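Local coordinates for transposon Tn7 transposition protein tnsA (Escherichia coli, PDB 1T0F), which carries out the 5'-strand DNA breakage of Tn7 transposition and, together with TnsB, forms the transposase, at residues F86-A97 / L151-K159; N172-W181 / K245-R253. All coordinates share one frame; numbering follows the deposited sequence.

Interaction 1: F86-A97 / L151-K159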
loop_
_atom_site.group_PDB
_atom_site.type_symbol
_atom_site.label_atom_id
_atom_site.label_comp_id
_atom_site.label_asym_id
_atom_site.label_seq_id
_atom_site.Cartn_x
_atom_site.Cartn_y
_atom_site.Cartn_z
ATOM N N PHE A 86 8.244 -4.930 2.499
ATOM C CA PHE A 86 8.923 -5.683 3.546
ATOM C C PHE A 86 9.622 -6.916 2.960
ATOM O O PHE A 86 8.976 -7.812 2.413
ATOM C CB PHE A 86 7.914 -6.107 4.616
ATOM C CG PHE A 86 8.548 -6.696 5.839
ATOM C CD1 PHE A 86 9.130 -5.873 6.795
ATOM C CD2 PHE A 86 8.588 -8.071 6.023
ATOM C CE1 PHE A 86 9.747 -6.414 7.921
ATOM C CE2 PHE A 86 9.205 -8.625 7.147
ATOM C CZ PHE A 86 9.785 -7.790 8.098
ATOM N N PRO A 87 10.957 -6.981 3.093
ATOM C CA PRO A 87 11.753 -8.097 2.570
ATOM C C PRO A 87 11.600 -9.406 3.335
ATOM O O PRO A 87 11.513 -9.409 4.561
ATOM C CB PRO A 87 13.175 -7.544 2.631
ATOM C CG PRO A 87 13.141 -6.776 3.935
ATOM C CD PRO A 87 11.811 -6.026 3.834
ATOM N N LEU A 88 11.572 -10.520 2.601
ATOM C CA LEU A 88 11.445 -11.838 3.197
ATOM C C LEU A 88 12.852 -12.438 3.239
ATOM O O LEU A 88 13.566 -12.404 2.237
ATOM C CB LEU A 88 10.525 -12.719 2.344
ATOM C CG LEU A 88 9.230 -12.081 1.821
ATOM C CD1 LEU A 88 8.356 -13.158 1.186
ATOM C CD2 LEU A 88 8.481 -11.408 2.961
ATOM N N LEU A 89 13.238 -12.975 4.392
ATOM C CA LEU A 89 14.571 -13.562 4.576
ATOM C C LEU A 89 14.933 -14.547 3.470
ATOM O O LEU A 89 14.314 -15.605 3.346
ATOM C CB LEU A 89 14.655 -14.285 5.921
ATOM C CG LEU A 89 16.058 -14.770 6.301
ATOM C CD1 LEU A 89 16.968 -13.558 6.454
ATOM C CD2 LEU A 89 16.017 -15.568 7.596
ATOM N N PRO A 90 15.959 -14.221 2.667
ATOM C CA PRO A 90 16.413 -15.072 1.561
ATOM C C PRO A 90 16.645 -16.540 1.912
ATOM O O PRO A 90 16.248 -17.431 1.162
ATOM C CB PRO A 90 17.687 -14.371 1.094
ATOM C CG PRO A 90 17.379 -12.939 1.342
ATOM C CD PRO A 90 16.753 -12.982 2.725
ATOM N N SER A 91 17.282 -16.805 3.048
ATOM C CA SER A 91 17.532 -18.188 3.433
ATOM C C SER A 91 16.219 -18.947 3.606
ATOM O O SER A 91 16.142 -20.141 3.306
ATOM C CB SER A 91 18.372 -18.257 4.717
ATOM O OG SER A 91 17.738 -17.616 5.810
ATOM N N ASP A 92 15.181 -18.259 4.081
ATOM C CA ASP A 92 13.881 -18.904 4.252
ATOM C C ASP A 92 13.198 -19.112 2.902
ATOM O O ASP A 92 12.705 -20.198 2.628
ATOM C CB ASP A 92 12.948 -18.078 5.154
ATOM C CG ASP A 92 13.283 -18.207 6.634
ATOM O OD1 ASP A 92 13.637 -19.323 7.078
ATOM O OD2 ASP A 92 13.174 -17.195 7.359
ATOM N N THR A 93 13.159 -18.086 2.055
ATOM C CA THR A 93 12.496 -18.259 0.762
ATOM C C THR A 93 13.263 -19.261 -0.112
ATOM O O THR A 93 12.672 -19.973 -0.920
ATOM C CB THR A 93 12.310 -16.916 0.015
ATOM O OG1 THR A 93 13.579 -16.313 -0.256
ATOM C CG2 THR A 93 11.468 -15.952 0.868
ATOM N N ARG A 94 14.577 -19.321 0.071
ATOM C CA ARG A 94 15.400 -20.265 -0.682
ATOM C C ARG A 94 14.949 -21.690 -0.363
ATOM O O ARG A 94 14.722 -22.502 -1.262
ATOM C CB ARG A 94 16.874 -20.087 -0.303
ATOM C CG ARG A 94 17.794 -21.195 -0.791
ATOM C CD ARG A 94 18.026 -21.113 -2.289
ATOM N NE ARG A 94 18.720 -22.298 -2.797
ATOM C CZ ARG A 94 19.003 -22.511 -4.078
ATOM N NH1 ARG A 94 18.658 -21.617 -4.997
ATOM N NH2 ARG A 94 19.624 -23.626 -4.442
ATOM N N GLN A 95 14.805 -21.986 0.925
ATOM C CA GLN A 95 14.387 -23.313 1.368
ATOM C C GLN A 95 12.946 -23.624 0.982
ATOM O O GLN A 95 12.625 -24.757 0.639
ATOM C CB GLN A 95 14.549 -23.441 2.887
ATOM C CG GLN A 95 14.299 -24.846 3.430
ATOM C CD GLN A 95 15.255 -25.880 2.842
ATOM O OE1 GLN A 95 16.475 -25.726 2.915
ATOM N NE2 GLN A 95 14.701 -26.939 2.257
ATOM N N ILE A 96 12.072 -22.620 1.045
ATOM C CA ILE A 96 10.668 -22.820 0.687
ATOM C C ILE A 96 10.534 -23.206 -0.788
ATOM O O ILE A 96 9.766 -24.106 -1.140
ATOM C CB ILE A 96 9.836 -21.534 0.962
ATOM C CG1 ILE A 96 9.780 -21.275 2.470
ATOM C CG2 ILE A 96 8.413 -21.693 0.410
ATOM C CD1 ILE A 96 9.197 -19.918 2.845
ATOM N N ALA A 97 11.277 -22.518 -1.646
ATOM C CA ALA A 97 11.239 -22.805 -3.079
ATOM C C ALA A 97 11.653 -24.257 -3.317
ATOM O O ALA A 97 11.006 -24.989 -4.070
ATOM C CB ALA A 97 12.172 -21.858 -3.828
ATOM N N LEU A 151 5.090 -18.988 -2.843
ATOM C CA LEU A 151 6.299 -18.904 -2.015
ATOM C C LEU A 151 6.035 -17.959 -0.845
ATOM O O LEU A 151 6.347 -18.257 0.313
ATOM C CB LEU A 151 7.473 -18.351 -2.824
ATOM C CG LEU A 151 8.066 -19.236 -3.922
ATOM C CD1 LEU A 151 9.203 -18.482 -4.609
ATOM C CD2 LEU A 151 8.570 -20.551 -3.316
ATOM N N GLU A 152 5.467 -16.804 -1.176
ATOM C CA GLU A 152 5.148 -15.779 -0.188
ATOM C C GLU A 152 4.126 -16.302 0.822
ATOM O O GLU A 152 4.248 -16.063 2.027
ATOM C CB GLU A 152 4.600 -14.539 -0.904
ATOM C CG GLU A 152 4.407 -13.333 -0.002
ATOM C CD GLU A 152 3.907 -12.109 -0.753
ATOM O OE1 GLU A 152 3.707 -12.191 -1.989
ATOM O OE2 GLU A 152 3.718 -11.062 -0.101
ATOM N N ARG A 153 3.115 -17.012 0.325
ATOM C CA ARG A 153 2.087 -17.558 1.203
ATOM C C ARG A 153 2.717 -18.489 2.228
ATOM O O ARG A 153 2.456 -18.375 3.428
ATOM C CB ARG A 153 1.038 -18.322 0.394
ATOM C CG ARG A 153 -0.126 -18.840 1.238
ATOM C CD ARG A 153 -0.997 -19.804 0.431
ATOM N NE ARG A 153 -0.352 -21.103 0.230
ATOM C CZ ARG A 153 -0.253 -22.045 1.164
ATOM N NH1 ARG A 153 -0.759 -21.850 2.379
ATOM N NH2 ARG A 153 0.361 -23.187 0.889
ATOM N N ARG A 154 3.553 -19.410 1.755
ATOM C CA ARG A 154 4.219 -20.358 2.641
ATOM C C ARG A 154 5.112 -19.665 3.659
ATOM O O ARG A 154 5.192 -20.089 4.813
ATOM C CB ARG A 154 5.048 -21.356 1.821
ATOM C CG ARG A 154 4.197 -22.273 0.970
ATOM C CD ARG A 154 5.045 -23.331 0.270
ATOM N NE ARG A 154 4.216 -24.232 -0.525
ATOM C CZ ARG A 154 4.321 -25.557 -0.501
ATOM N NH1 ARG A 154 5.221 -26.139 0.280
ATOM N NH2 ARG A 154 3.517 -26.303 -1.247
ATOM N N TYR A 155 5.778 -18.601 3.229
ATOM C CA TYR A 155 6.666 -17.842 4.104
ATOM C C TYR A 155 5.909 -17.345 5.332
ATOM O O TYR A 155 6.295 -17.609 6.473
ATOM C CB TYR A 155 7.236 -16.633 3.360
ATOM C CG TYR A 155 8.219 -15.815 4.175
ATOM C CD1 TYR A 155 9.569 -16.169 4.233
ATOM C CD2 TYR A 155 7.801 -14.692 4.894
ATOM C CE1 TYR A 155 10.477 -15.426 4.979
ATOM C CE2 TYR A 155 8.705 -13.943 5.651
ATOM C CZ TYR A 155 10.045 -14.321 5.682
ATOM O OH TYR A 155 10.961 -13.588 6.396
ATOM N N TRP A 156 4.832 -16.607 5.097
ATOM C CA TRP A 156 4.056 -16.086 6.217
ATOM C C TRP A 156 3.334 -17.180 7.003
ATOM O O TRP A 156 3.143 -17.053 8.217
ATOM C CB TRP A 156 3.088 -15.021 5.711
ATOM C CG TRP A 156 3.823 -13.818 5.236
ATOM C CD1 TRP A 156 3.953 -13.388 3.952
ATOM C CD2 TRP A 156 4.585 -12.912 6.043
ATOM N NE1 TRP A 156 4.749 -12.267 3.903
ATOM C CE2 TRP A 156 5.151 -11.956 5.174
ATOM C CE3 TRP A 156 4.846 -12.820 7.417
ATOM C CZ2 TRP A 156 5.963 -10.918 5.631
ATOM C CZ3 TRP A 156 5.655 -11.788 7.870
ATOM C CH2 TRP A 156 6.204 -10.850 6.979
ATOM N N GLN A 157 2.937 -18.258 6.334
ATOM C CA GLN A 157 2.281 -19.345 7.053
ATOM C C GLN A 157 3.275 -19.902 8.068
ATOM O O GLN A 157 2.916 -20.227 9.203
ATOM C CB GLN A 157 1.848 -20.455 6.099
ATOM C CG GLN A 157 1.443 -21.727 6.826
ATOM C CD GLN A 157 1.015 -22.828 5.889
ATOM O OE1 GLN A 157 -0.074 -22.785 5.318
ATOM N NE2 GLN A 157 1.875 -23.824 5.717
ATOM N N GLN A 158 4.529 -19.997 7.643
ATOM C CA GLN A 158 5.618 -20.489 8.484
ATOM C C GLN A 158 5.775 -19.579 9.709
ATOM O O GLN A 158 6.014 -20.054 10.818
ATOM C CB GLN A 158 6.908 -20.492 7.664
ATOM C CG GLN A 158 8.031 -21.352 8.199
ATOM C CD GLN A 158 9.204 -21.397 7.231
ATOM O OE1 GLN A 158 10.055 -20.504 7.223
ATOM N NE2 GLN A 158 9.240 -22.429 6.393
ATOM N N LYS A 159 5.630 -18.272 9.497
ATOM C CA LYS A 159 5.756 -17.275 10.565
ATOM C C LYS A 159 4.475 -17.147 11.400
ATOM O O LYS A 159 4.440 -16.412 12.391
ATOM C CB LYS A 159 6.088 -15.904 9.970
ATOM C CG LYS A 159 7.395 -15.833 9.190
ATOM C CD LYS A 159 8.593 -15.996 10.098
ATOM C CE LYS A 159 9.890 -15.787 9.332
ATOM N NZ LYS A 159 10.041 -16.756 8.208
#
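Tyr155 reaches from helix 143-159 toward Leu88 and Leu89 and the first turns of helix 90-100, a worked example of one aromatic residue joined both to a helix and to the connection leading into it. Its CG lies anti to the backbone N (chi1 -178°), which carries the ring across to Leu88 and Leu89. Leu88 CB sits over one face, 3.8 Å from the ring centroid, in a CH-pi contact. Lys159 NZ lies above the opposite face, displaced toward the rim, while Asp92 CB and Ile96 CD1 come in at the edge. The backbone N of Leu89, the N-cap residue of helix 90-100, donates to Tyr155 OH (3.1 Å, N-H...O 159°). Further along, Ile96 is a knob in a hole formed by Leu151, Arg154, Tyr155 and Gln158; its CD1 presses to 3.5 Å from Tyr155 CA, and Leu151 CD2 comes equally near Ala97 CA. Before the helix, Leu88 CD2 rests 3.7 Å from Trp156 CZ2, and the Phe86 ring meets the outer rim of that indole obliquely. At the polar margin Lys159 NZ forms a rather long salt bridge (3.3 Å) with Asp92 OD2, approaching from above the carboxylate plane. Second-shell partners position two of these side chains: Trp156 NE1 bonds to Thr116 OG1, and Glu152 OE2 to Thr116 and to Gln133, a magnesium-binding residue. Apolar contact thus supplies most of this junction in the restriction-enzyme-like nuclease domain; the hydroxyl bond holds the ring's far end, and neighbours over face and edge hold its tilt.

Interaction 2: N172-W181 / K245-R253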
loop_
_atom_site.group_PDB
_atom_site.type_symbol
_atom_site.label_atom_id
_atom_site.label_comp_id
_atom_site.label_asym_id
_atom_site.label_seq_id
_atom_site.Cartn_x
_atom_site.Cartn_y
_atom_site.Cartn_z
ATOM N N ASN A 172 -12.688 -0.004 -2.275
ATOM C CA ASN A 172 -14.016 0.558 -2.095
ATOM C C ASN A 172 -14.249 1.557 -3.225
ATOM O O ASN A 172 -13.356 2.329 -3.573
ATOM C CB ASN A 172 -14.104 1.243 -0.732
ATOM C CG ASN A 172 -15.436 1.924 -0.510
ATOM O OD1 ASN A 172 -15.727 2.952 -1.117
ATOM N ND2 ASN A 172 -16.256 1.346 0.355
ATOM N N PRO A 173 -15.451 1.542 -3.822
ATOM C CA PRO A 173 -15.852 2.420 -4.929
ATOM C C PRO A 173 -15.703 3.922 -4.665
ATOM O O PRO A 173 -15.370 4.682 -5.571
ATOM C CB PRO A 173 -17.307 2.022 -5.171
ATOM C CG PRO A 173 -17.339 0.590 -4.759
ATOM C CD PRO A 173 -16.541 0.611 -3.482
ATOM N N VAL A 174 -15.962 4.347 -3.435
ATOM C CA VAL A 174 -15.840 5.759 -3.097
ATOM C C VAL A 174 -14.361 6.098 -2.950
ATOM O O VAL A 174 -13.936 7.197 -3.289
ATOM C CB VAL A 174 -16.575 6.095 -1.779
ATOM C CG1 VAL A 174 -16.335 7.549 -1.409
ATOM C CG2 VAL A 174 -18.069 5.838 -1.936
ATOM N N VAL A 175 -13.583 5.146 -2.438
ATOM C CA VAL A 175 -12.148 5.355 -2.271
ATOM C C VAL A 175 -11.548 5.540 -3.659
ATOM O O VAL A 175 -10.714 6.416 -3.883
ATOM C CB VAL A 175 -11.479 4.139 -1.588
ATOM C CG1 VAL A 175 -9.954 4.284 -1.617
ATOM C CG2 VAL A 175 -11.970 4.022 -0.158
ATOM N N LYS A 176 -12.004 4.711 -4.591
ATOM C CA LYS A 176 -11.543 4.753 -5.966
ATOM C C LYS A 176 -11.813 6.123 -6.594
ATOM O O LYS A 176 -10.926 6.716 -7.206
ATOM C CB LYS A 176 -12.241 3.650 -6.767
ATOM C CG LYS A 176 -11.695 3.443 -8.168
ATOM C CD LYS A 176 -12.087 2.066 -8.716
ATOM C CE LYS A 176 -11.502 0.936 -7.862
ATOM N NZ LYS A 176 -11.712 -0.433 -8.441
ATOM N N GLU A 177 -13.032 6.637 -6.437
ATOM C CA GLU A 177 -13.346 7.939 -7.017
ATOM C C GLU A 177 -12.543 9.059 -6.363
ATOM O O GLU A 177 -12.169 10.029 -7.025
ATOM C CB GLU A 177 -14.858 8.224 -6.944
ATOM C CG GLU A 177 -15.520 7.999 -5.596
ATOM C CD GLU A 177 -15.740 9.285 -4.798
ATOM O OE1 GLU A 177 -16.288 10.264 -5.359
ATOM O OE2 GLU A 177 -15.379 9.311 -3.604
ATOM N N ASN A 178 -12.265 8.931 -5.070
ATOM C CA ASN A 178 -11.476 9.959 -4.390
ATOM C C ASN A 178 -10.045 9.977 -4.910
ATOM O O ASN A 178 -9.460 11.038 -5.087
ATOM C CB ASN A 178 -11.454 9.735 -2.875
ATOM C CG ASN A 178 -12.674 10.317 -2.180
ATOM O OD1 ASN A 178 -13.162 11.387 -2.549
ATOM N ND2 ASN A 178 -13.156 9.627 -1.153
ATOM N N ILE A 179 -9.479 8.798 -5.145
ATOM C CA ILE A 179 -8.110 8.705 -5.649
ATOM C C ILE A 179 -8.049 9.254 -7.073
ATOM O O ILE A 179 -7.072 9.888 -7.472
ATOM C CB ILE A 179 -7.618 7.236 -5.614
ATOM C CG1 ILE A 179 -7.396 6.807 -4.156
ATOM C CG2 ILE A 179 -6.342 7.082 -6.428
ATOM C CD1 ILE A 179 -7.034 5.334 -3.984
ATOM N N GLU A 180 -9.109 9.016 -7.833
ATOM C CA GLU A 180 -9.193 9.499 -9.205
ATOM C C GLU A 180 -9.122 11.024 -9.223
ATOM O O GLU A 180 -8.408 11.619 -10.024
ATOM C CB GLU A 180 -10.508 9.034 -9.832
ATOM C CG GLU A 180 -10.346 8.001 -10.934
ATOM C CD GLU A 180 -11.534 7.056 -11.032
ATOM O OE1 GLU A 180 -12.687 7.538 -11.045
ATOM O OE2 GLU A 180 -11.310 5.826 -11.098
ATOM N N TRP A 181 -9.868 11.651 -8.325
ATOM C CA TRP A 181 -9.892 13.102 -8.248
ATOM C C TRP A 181 -8.592 13.661 -7.676
ATOM O O TRP A 181 -8.014 14.604 -8.218
ATOM C CB TRP A 181 -11.080 13.548 -7.391
ATOM C CG TRP A 181 -11.135 15.021 -7.200
ATOM C CD1 TRP A 181 -11.471 15.962 -8.132
ATOM C CD2 TRP A 181 -10.773 15.737 -6.015
ATOM N NE1 TRP A 181 -11.334 17.225 -7.597
ATOM C CE2 TRP A 181 -10.907 17.113 -6.299
ATOM C CE3 TRP A 181 -10.345 15.346 -4.736
ATOM C CZ2 TRP A 181 -10.627 18.106 -5.351
ATOM C CZ3 TRP A 181 -10.066 16.331 -3.795
ATOM C CH2 TRP A 181 -10.209 17.695 -4.108
ATOM N N LYS A 245 -5.303 14.089 5.911
ATOM C CA LYS A 245 -6.016 12.858 5.612
ATOM C C LYS A 245 -7.491 13.141 5.895
ATOM O O LYS A 245 -7.820 14.040 6.676
ATOM C CB LYS A 245 -5.496 11.685 6.447
ATOM C CG LYS A 245 -5.417 11.934 7.924
ATOM C CD LYS A 245 -4.399 11.002 8.587
ATOM C CE LYS A 245 -4.933 9.600 8.801
ATOM N NZ LYS A 245 -3.969 8.768 9.603
ATOM N N PHE A 246 -8.377 12.400 5.245
ATOM C CA PHE A 246 -9.805 12.635 5.424
ATOM C C PHE A 246 -10.591 11.334 5.416
ATOM O O PHE A 246 -10.009 10.255 5.369
ATOM C CB PHE A 246 -10.315 13.549 4.309
ATOM C CG PHE A 246 -10.204 12.948 2.927
ATOM C CD1 PHE A 246 -8.968 12.830 2.296
ATOM C CD2 PHE A 246 -11.344 12.510 2.254
ATOM C CE1 PHE A 246 -8.867 12.281 1.006
ATOM C CE2 PHE A 246 -11.257 11.964 0.972
ATOM C CZ PHE A 246 -10.014 11.848 0.343
ATOM N N ASN A 247 -11.916 11.431 5.476
ATOM C CA ASN A 247 -12.739 10.229 5.451
ATOM C C ASN A 247 -12.833 9.776 3.997
ATOM O O ASN A 247 -13.743 10.178 3.264
ATOM C CB ASN A 247 -14.142 10.513 6.006
ATOM C CG ASN A 247 -14.982 9.256 6.116
ATOM O OD1 ASN A 247 -14.524 8.167 5.776
ATOM N ND2 ASN A 247 -16.218 9.399 6.591
ATOM N N ILE A 248 -11.880 8.940 3.590
ATOM C CA ILE A 248 -11.804 8.440 2.221
ATOM C C ILE A 248 -12.987 7.576 1.807
ATOM O O ILE A 248 -13.187 7.323 0.617
ATOM C CB ILE A 248 -10.508 7.621 2.001
ATOM C CG1 ILE A 248 -10.506 6.383 2.901
ATOM C CG2 ILE A 248 -9.303 8.473 2.325
ATOM C CD1 ILE A 248 -9.438 5.358 2.533
ATOM N N TYR A 249 -13.763 7.120 2.781
ATOM C CA TYR A 249 -14.921 6.289 2.485
ATOM C C TYR A 249 -16.136 7.139 2.137
ATOM O O TYR A 249 -17.215 6.627 1.863
ATOM C CB TYR A 249 -15.204 5.355 3.659
ATOM C CG TYR A 249 -14.236 4.192 3.681
ATOM C CD1 TYR A 249 -14.383 3.125 2.795
ATOM C CD2 TYR A 249 -13.133 4.192 4.532
ATOM C CE1 TYR A 249 -13.448 2.083 2.753
ATOM C CE2 TYR A 249 -12.196 3.164 4.496
ATOM C CZ TYR A 249 -12.359 2.116 3.608
ATOM O OH TYR A 249 -11.433 1.096 3.583
ATOM N N LYS A 250 -15.933 8.450 2.139
ATOM C CA LYS A 250 -16.981 9.395 1.787
ATOM C C LYS A 250 -16.367 10.285 0.719
ATOM O O LYS A 250 -15.181 10.602 0.787
ATOM C CB LYS A 250 -17.372 10.229 3.006
ATOM C CG LYS A 250 -18.486 11.231 2.756
ATOM C CD LYS A 250 -18.847 11.968 4.038
ATOM C CE LYS A 250 -19.328 11.003 5.113
ATOM N NZ LYS A 250 -19.717 11.711 6.368
ATOM N N SER A 251 -17.156 10.668 -0.280
ATOM C CA SER A 251 -16.647 11.540 -1.328
ATOM C C SER A 251 -15.997 12.728 -0.628
ATOM O O SER A 251 -16.555 13.269 0.330
ATOM C CB SER A 251 -17.793 12.024 -2.219
ATOM O OG SER A 251 -17.302 12.809 -3.292
ATOM N N PHE A 252 -14.817 13.128 -1.090
ATOM C CA PHE A 252 -14.123 14.251 -0.472
ATOM C C PHE A 252 -15.015 15.491 -0.438
ATOM O O PHE A 252 -15.075 16.185 0.569
ATOM C CB PHE A 252 -12.820 14.552 -1.229
ATOM C CG PHE A 252 -12.040 15.714 -0.669
ATOM C CD1 PHE A 252 -12.376 17.026 -1.007
ATOM C CD2 PHE A 252 -10.983 15.498 0.216
ATOM C CE1 PHE A 252 -11.673 18.110 -0.471
ATOM C CE2 PHE A 252 -10.273 16.572 0.761
ATOM C CZ PHE A 252 -10.621 17.884 0.415
ATOM N N ARG A 253 -15.723 15.752 -1.532
ATOM C CA ARG A 253 -16.588 16.931 -1.612
ATOM C C ARG A 253 -17.693 16.906 -0.558
ATOM O O ARG A 253 -18.288 17.939 -0.247
ATOM C CB ARG A 253 -17.223 17.022 -3.002
ATOM C CG ARG A 253 -18.387 16.068 -3.184
ATOM C CD ARG A 253 -18.907 16.083 -4.600
ATOM N NE ARG A 253 -17.937 15.509 -5.523
ATOM C CZ ARG A 253 -18.182 15.277 -6.806
ATOM N NH1 ARG A 253 -19.370 15.573 -7.316
ATOM N NH2 ARG A 253 -17.241 14.745 -7.576
#
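With CG beside its own backbone N (chi1 -84°), Asn178 extends its amide from helix 173-183 into the curl of residues 246-252. Glu177, by contrast, has CG wedged between backbone N and carbonyl carbon (chi1 49°), which swings its carboxylate toward Ser251. The Asn178 amide shows how one side chain can stand in for backbone pairing. ND2 donates to Ile248 O (2.9 Å) and to Lys250 O (3.0 Å), both acceptors lying close to the amide plane, and OD1 accepts from Phe252 N (2.8 Å). The same amide meets the edge of the Phe246 ring, its plane almost perpendicular to that ring. Replacing Asn178 by an alanine is likely to leave the Phe252 N-H without its mate and the two loop carbonyls without their shared donor, setting the turn free to shift. One turn earlier, Val175 CG2 lies over a face of Tyr249, 4.1 Å from the ring centroid, and Asn172, which N-caps the helix through OD1, brings ND2 to that ring's edge. Val174 CG1 packs on the loop backbone, 3.4 Å from Ser251 N. At the other end Trp181 CZ3 lies over the Phe252 ring (3.7 Å to CD1). Helix 173-183 belongs to the C-terminal TnsA family region, yet Tyr249 meets Trp75 of helix 64-75 edge-to-face and comes near Glu76, a probable active-site residue. Within loop 246-251, two ND2 bonds thus hold the type I turn from Asn247 to Lys250, while the OD1 bond holds the start of the 3-10 segment beyond it.

Overall arrangement
The two contacts lie on opposite sides of the chain's centre, their centres about 35 Å apart, and share no helix or strand. Both are partly buried. Interaction 1 belongs to the nuclease domain and stands near the metal site; it joins two helices and the end of a sheet strand largely by apolar packing, with one hydroxyl bond and a marginal ion pair. Interaction 2 joins a helix to an irregular loop and, through Tyr249, comes near Glu76, probably part of the active site; amide-to-backbone hydrogen bonds are central to it, and rings flank them. In this chain, then, regular elements meet mainly through side-chain shape, whereas the loop backbone is met by an amide.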